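Local coordinates for protein phosphatidylinositol-specific phospholipase C1 (Streptomyces antibioticus, PDB 3H4X) that belongs to the calcium-dependent phosphoinositide phospholipase C family and folds as a single-chain barrel of parallel strands ringed by helices, at residues Y45-D50 / E94-S99; N85-A90 / K98-D103. One frame throughout, in Å; residues are numbered along the deposited sequence.

Contact 1: Y45-D50 / E94-S99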
loop_
_atom_site.group_PDB
_atom_site.type_symbol
_atom_site.label_atom_id
_atom_site.label_comp_id
_atom_site.label_asym_id
_atom_site.label_seq_id
_atom_site.Cartn_x
_atom_site.Cartn_y
_atom_site.Cartn_z
ATOM N N TYR A 45 -7.389 -14.704 -6.635
ATOM C CA TYR A 45 -6.297 -15.590 -6.252
ATOM C C TYR A 45 -6.816 -16.598 -5.243
ATOM O O TYR A 45 -7.312 -16.224 -4.182
ATOM C CB TYR A 45 -5.137 -14.780 -5.663
ATOM C CG TYR A 45 -4.482 -13.880 -6.683
ATOM C CD1 TYR A 45 -3.748 -14.418 -7.728
ATOM C CD2 TYR A 45 -4.605 -12.496 -6.611
ATOM C CE1 TYR A 45 -3.156 -13.613 -8.676
ATOM C CE2 TYR A 45 -4.010 -11.675 -7.559
ATOM C CZ TYR A 45 -3.286 -12.239 -8.588
ATOM O OH TYR A 45 -2.697 -11.431 -9.535
ATOM N N ARG A 46 -6.718 -17.879 -5.580
ATOM C CA ARG A 46 -7.244 -18.922 -4.714
ATOM C C ARG A 46 -6.662 -18.826 -3.307
ATOM O O ARG A 46 -7.383 -18.934 -2.316
ATOM C CB ARG A 46 -6.976 -20.302 -5.314
ATOM C CG ARG A 46 -7.582 -21.434 -4.509
ATOM C CD ARG A 46 -7.454 -22.763 -5.225
ATOM N NE ARG A 46 -7.858 -23.875 -4.370
ATOM C CZ ARG A 46 -9.118 -24.152 -4.048
ATOM N NH1 ARG A 46 -10.105 -23.392 -4.505
ATOM N NH2 ARG A 46 -9.392 -25.186 -3.264
ATOM N N TYR A 47 -5.348 -18.636 -3.236
ATOM C CA TYR A 47 -4.657 -18.416 -1.970
ATOM C C TYR A 47 -3.883 -17.116 -2.045
ATOM O O TYR A 47 -3.462 -16.700 -3.126
ATOM C CB TYR A 47 -3.677 -19.552 -1.678
ATOM C CG TYR A 47 -4.340 -20.884 -1.425
ATOM C CD1 TYR A 47 -4.805 -21.228 -0.163
ATOM C CD2 TYR A 47 -4.495 -21.803 -2.453
ATOM C CE1 TYR A 47 -5.410 -22.458 0.061
ATOM C CE2 TYR A 47 -5.098 -23.024 -2.239
ATOM C CZ TYR A 47 -5.550 -23.345 -0.985
ATOM O OH TYR A 47 -6.151 -24.566 -0.782
ATOM N N PHE A 48 -3.676 -16.478 -0.899
ATOM C CA PHE A 48 -2.871 -15.268 -0.888
ATOM C C PHE A 48 -1.472 -15.535 -1.446
ATOM O O PHE A 48 -0.861 -14.653 -2.042
ATOM C CB PHE A 48 -2.806 -14.628 0.501
ATOM C CG PHE A 48 -2.340 -13.206 0.464
ATOM C CD1 PHE A 48 -3.126 -12.232 -0.126
ATOM C CD2 PHE A 48 -1.103 -12.844 0.971
ATOM C CE1 PHE A 48 -2.702 -10.916 -0.190
ATOM C CE2 PHE A 48 -0.677 -11.527 0.913
ATOM C CZ PHE A 48 -1.478 -10.565 0.333
ATOM N N ALA A 49 -0.971 -16.758 -1.272
ATOM C CA ALA A 49 0.316 -17.129 -1.853
ATOM C C ALA A 49 0.314 -16.900 -3.359
ATOM O O ALA A 49 1.336 -16.543 -3.938
ATOM C CB ALA A 49 0.648 -18.583 -1.541
ATOM N N ASP A 50 -0.829 -17.130 -3.998
ATOM C CA ASP A 50 -0.940 -16.891 -5.432
ATOM C C ASP A 50 -0.842 -15.403 -5.768
ATOM O O ASP A 50 -0.277 -15.033 -6.795
ATOM C CB ASP A 50 -2.232 -17.485 -5.990
ATOM C CG ASP A 50 -2.284 -18.988 -5.838
ATOM O OD1 ASP A 50 -1.283 -19.655 -6.186
ATOM O OD2 ASP A 50 -3.315 -19.495 -5.356
ATOM N N GLU A 94 3.425 -25.167 4.040
ATOM C CA GLU A 94 1.985 -25.154 4.276
ATOM C C GLU A 94 1.214 -24.237 3.333
ATOM O O GLU A 94 -0.009 -24.178 3.396
ATOM C CB GLU A 94 1.675 -24.746 5.720
ATOM C CG GLU A 94 2.141 -25.737 6.771
ATOM C CD GLU A 94 1.567 -25.445 8.147
ATOM O OE1 GLU A 94 0.945 -24.374 8.329
ATOM O OE2 GLU A 94 1.733 -26.290 9.051
ATOM N N LEU A 95 1.912 -23.508 2.471
ATOM C CA LEU A 95 1.210 -22.618 1.553
ATOM C C LEU A 95 0.355 -23.431 0.581
ATOM O O LEU A 95 0.795 -24.461 0.057
ATOM C CB LEU A 95 2.186 -21.704 0.813
ATOM C CG LEU A 95 2.825 -20.617 1.685
ATOM C CD1 LEU A 95 3.974 -19.950 0.952
ATOM C CD2 LEU A 95 1.795 -19.586 2.135
ATOM N N ARG A 96 -0.873 -22.971 0.365
ATOM C CA ARG A 96 -1.838 -23.669 -0.479
ATOM C C ARG A 96 -2.220 -25.022 0.116
ATOM O O ARG A 96 -2.244 -26.031 -0.593
ATOM C CB ARG A 96 -1.303 -23.846 -1.904
ATOM C CG ARG A 96 -0.883 -22.551 -2.569
ATOM C CD ARG A 96 -0.341 -22.783 -3.976
ATOM N NE ARG A 96 0.014 -21.505 -4.574
ATOM C CZ ARG A 96 1.156 -20.867 -4.347
ATOM N NH1 ARG A 96 2.080 -21.402 -3.561
ATOM N NH2 ARG A 96 1.368 -19.686 -4.910
ATOM N N THR A 97 -2.511 -25.047 1.415
ATOM C CA THR A 97 -2.934 -26.286 2.076
ATOM C C THR A 97 -4.070 -26.116 3.080
ATOM O O THR A 97 -4.753 -27.085 3.402
ATOM C CB THR A 97 -1.775 -26.983 2.827
ATOM O OG1 THR A 97 -1.415 -26.222 3.989
ATOM C CG2 THR A 97 -0.565 -27.162 1.923
ATOM N N LYS A 98 -4.265 -24.905 3.591
ATOM C CA LYS A 98 -5.161 -24.703 4.732
ATOM C C LYS A 98 -6.491 -24.065 4.355
ATOM O O LYS A 98 -6.659 -23.557 3.249
ATOM C CB LYS A 98 -4.469 -23.860 5.806
ATOM C CG LYS A 98 -3.177 -24.468 6.318
ATOM C CD LYS A 98 -2.528 -23.599 7.382
ATOM C CE LYS A 98 -3.464 -23.380 8.558
ATOM N NZ LYS A 98 -2.845 -22.551 9.627
ATOM N N SER A 99 -7.441 -24.100 5.283
ATOM C CA SER A 99 -8.687 -23.373 5.102
ATOM C C SER A 99 -8.380 -21.880 5.056
ATOM O O SER A 99 -7.428 -21.411 5.675
ATOM C CB SER A 99 -9.673 -23.683 6.227
ATOM O OG SER A 99 -9.154 -23.284 7.479
#
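One face of the Tyr47 ring is covered by the backbone of Arg96: CA stands 3.5 Å from the ring centroid and only 2° off its normal, a CH-pi contact centred on the ring. At the edge of the same ring, near its plane, Lys98 O approaches CE1 to 3.6 Å, placing a partly negative oxygen beside the partly positive rim of C-H bonds. The flat guanidinium of Arg96 has its own neighbours, with Ala49 CB over one face, offset toward the rim, and Asp50 OD1 at its edge, in plane.

Arg96 reaches both the Tyr47 ring and Asp50 because its CB and CG run on past the CD2 side of Tyr47 while the chain stays extended to NE and arrives at the helix start. There NE and NH2 grip Asp50 side-on, both on OD1, at 2.8 Å from NE and 2.9 Å from NH2. The carboxylate and guanidinium planes are 52° apart, and both nitrogens come to OD1 from above one face of the carboxylate. The small methyl of Ala49 lets the guanidinium lie against it, and Ala49 CB also meets Leu95 CD2 at 4.0 Å.

The other carboxylate oxygen works on the helix end. Tyr47 is the N-cap of helix 48-52, and its N donates to Asp50 OD2 at 3.1 Å, the half of a capping box that an acidic residue three positions on can supply. Asp50 CG lies beside its own backbone N (chi1 -63°), which turns the carboxylate back toward the start of the helix.

Arg96 NH2 also forms a salt bridge with Asp53. At the protein surface the arginine therefore pairs with Asp50 in the helix and with Asp53 just past its end, which probably favours their ionised forms.

Contact 2: N85-A90 / K98-D103. With EOH (ethanol), chain G.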
loop_
_atom_site.group_PDB
_atom_site.type_symbol
_atom_site.label_atom_id
_atom_site.label_comp_id
_atom_site.label_asym_id
_atom_site.label_seq_id
_atom_site.Cartn_x
_atom_site.Cartn_y
_atom_site.Cartn_z
ATOM N N ASN A 85 -8.511 -14.945 1.037
ATOM C CA ASN A 85 -7.738 -16.084 0.568
ATOM C C ASN A 85 -6.532 -16.377 1.459
ATOM O O ASN A 85 -5.651 -17.157 1.096
ATOM C CB ASN A 85 -7.300 -15.873 -0.881
ATOM C CG ASN A 85 -6.490 -14.607 -1.070
ATOM O OD1 ASN A 85 -6.018 -14.005 -0.105
ATOM N ND2 ASN A 85 -6.325 -14.197 -2.320
ATOM N N CYS A 86 -6.503 -15.761 2.634
ATOM C CA CYS A 86 -5.388 -15.931 3.564
ATOM C C CYS A 86 -5.561 -17.206 4.388
ATOM O O CYS A 86 -6.678 -17.529 4.799
ATOM C CB CYS A 86 -5.279 -14.705 4.470
ATOM S SG CYS A 86 -5.202 -13.151 3.544
ATOM N N GLU A 87 -4.463 -17.926 4.627
ATOM C CA GLU A 87 -4.523 -19.230 5.305
ATOM C C GLU A 87 -3.887 -19.260 6.686
ATOM O O GLU A 87 -4.118 -20.199 7.447
ATOM C CB GLU A 87 -3.790 -20.322 4.528
ATOM C CG GLU A 87 -3.935 -20.392 3.046
ATOM C CD GLU A 87 -2.888 -21.341 2.470
ATOM O OE1 GLU A 87 -1.984 -20.876 1.747
ATOM O OE2 GLU A 87 -2.933 -22.554 2.785
ATOM N N GLY A 88 -3.030 -18.295 6.990
ATOM C CA GLY A 88 -2.246 -18.365 8.220
ATOM C C GLY A 88 -1.257 -19.521 8.216
ATOM O O GLY A 88 -1.099 -20.219 9.220
ATOM N N ALA A 89 -0.592 -19.731 7.085
ATOM C CA ALA A 89 0.409 -20.789 6.972
ATOM C C ALA A 89 1.536 -20.584 7.977
ATOM O O ALA A 89 2.025 -19.471 8.149
ATOM C CB ALA A 89 0.970 -20.836 5.562
ATOM N N ALA A 90 1.957 -21.663 8.629
ATOM C CA ALA A 90 3.040 -21.586 9.611
ATOM C C ALA A 90 4.407 -21.500 8.936
ATOM O O ALA A 90 5.369 -20.997 9.517
ATOM C CB ALA A 90 2.989 -22.780 10.557
ATOM N N LYS A 98 -4.265 -24.905 3.591
ATOM C CA LYS A 98 -5.161 -24.703 4.732
ATOM C C LYS A 98 -6.491 -24.065 4.355
ATOM O O LYS A 98 -6.659 -23.557 3.249
ATOM C CB LYS A 98 -4.469 -23.860 5.806
ATOM C CG LYS A 98 -3.177 -24.468 6.318
ATOM C CD LYS A 98 -2.528 -23.599 7.382
ATOM C CE LYS A 98 -3.464 -23.380 8.558
ATOM N NZ LYS A 98 -2.845 -22.551 9.627
ATOM N N SER A 99 -7.441 -24.100 5.283
ATOM C CA SER A 99 -8.687 -23.373 5.102
ATOM C C SER A 99 -8.380 -21.880 5.056
ATOM O O SER A 99 -7.428 -21.411 5.675
ATOM C CB SER A 99 -9.673 -23.683 6.227
ATOM O OG SER A 99 -9.154 -23.284 7.479
ATOM N N ARG A 100 -9.185 -21.141 4.309
ATOM C CA ARG A 100 -8.926 -19.730 4.082
ATOM C C ARG A 100 -9.796 -18.871 5.005
ATOM O O ARG A 100 -10.099 -19.286 6.124
ATOM C CB ARG A 100 -9.104 -19.411 2.595
ATOM C CG ARG A 100 -8.097 -20.167 1.719
ATOM C CD ARG A 100 -8.485 -20.158 0.253
ATOM N NE ARG A 100 -9.704 -20.926 0.013
ATOM C CZ ARG A 100 -10.355 -20.943 -1.144
ATOM N NH1 ARG A 100 -9.905 -20.237 -2.170
ATOM N NH2 ARG A 100 -11.460 -21.666 -1.276
ATOM N N ASP A 101 -10.175 -17.676 4.562
ATOM C CA ASP A 101 -10.967 -16.764 5.392
ATOM C C ASP A 101 -10.284 -16.456 6.727
ATOM O O ASP A 101 -10.942 -16.326 7.762
ATOM C CB ASP A 101 -12.378 -17.318 5.635
ATOM C CG ASP A 101 -13.221 -17.352 4.375
ATOM O OD1 ASP A 101 -12.905 -16.629 3.411
ATOM O OD2 ASP A 101 -14.223 -18.101 4.356
ATOM N N GLN A 102 -8.962 -16.326 6.702
ATOM C CA GLN A 102 -8.244 -15.889 7.893
ATOM C C GLN A 102 -8.137 -14.366 7.960
ATOM O O GLN A 102 -8.395 -13.666 6.976
ATOM C CB GLN A 102 -6.868 -16.553 7.976
ATOM C CG GLN A 102 -6.943 -18.070 7.984
ATOM C CD GLN A 102 -7.794 -18.590 9.124
ATOM O OE1 GLN A 102 -7.452 -18.417 10.289
ATOM N NE2 GLN A 102 -8.905 -19.238 8.789
ATOM N N ASP A 103 -7.766 -13.872 9.135
ATOM C CA ASP A 103 -7.703 -12.443 9.411
ATOM C C ASP A 103 -6.357 -11.831 9.019
ATOM O O ASP A 103 -5.550 -12.459 8.333
ATOM C CB ASP A 103 -7.991 -12.186 10.892
ATOM C CG ASP A 103 -6.959 -12.823 11.811
ATOM O OD1 ASP A 103 -5.984 -13.425 11.312
ATOM O OD2 ASP A 103 -7.128 -12.723 13.044
HETATM C C1 EOH G . -12.243 -21.603 2.949
HETATM C C2 EOH G . -13.108 -21.035 1.830
HETATM O O EOH G . -11.139 -22.322 2.446
HETATM O O HOH W 1 -6.349 -21.587 8.118
#
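Glu87 OE2 accepts a nearly straight bond from Lys98 N, 2.8 Å long with an N-H...O angle of 169°, met almost head-on to the C-O bond. The same carboxylate takes Thr97 N on OE2 and Arg96 N on OE1, so three consecutive amides close round one buried acid, and glutamate has the length to reach them all. Lys98 sends its ammonium the other way: a bend at chi3 (58°) brings NZ to 2.9 Å from Gly88 O, which it meets from above the carbonyl plane. Glycine fits position 88, where phi is positive.

Cys86 O is held by Gln102 N at 3.2 Å, the donor again lying above the carbonyl plane, and it receives a CA-H...O contact from Arg100. A water ties the two limbs of the loop together further out, donating to Glu87 O and to Ser99 O, at 2.7 Å each.

Both segments belong to the long loop between strand 73-74 and helix 104-117, folded back on itself without regular secondary structure; Asp103 is the N-cap of that helix, its side chain capping the backbone N of Gly106, while Cys86 packs against Cys107 of the same helix and Phe48 of helix 48-52.

Gln102 curls at chi2 (-57°), so that NE2 donates to Arg100 O at 2.9 Å while CG packs 3.5 Å from Glu87 C. The long Arg100 passes Asn85 O with its CG. An ethanol oxygen sits at the edge of its guanidinium, bonded by Arg100 N at 2.9 Å and by NE. Arg100 NH1 ends on Arg46 O, and Asp101, salt-bridged to Lys42, lines an acetyl-group pocket together with Lys42 and Asn83.

From the N terminus, the chain leaves strand 31-36 and reaches 45-50 at the start of helix 48-52, then runs through strands 58-64 and 73-74 before the long loop that supplies every other segment. Contact 1 closes a span of 43 residues between 45-50 and 94-99; contact 2 closes a short loop of seven between 85-90 and 98-103. Neither nests in the other: 85-90 starts inside the first span and its partner ends beyond it, so the two cross and share Lys98 and Ser99. Tyr47 CD1 lies 3.3 Å from Glu87 CD where they meet. Together they join helix 48-52 to the loop leading into helix 104-117.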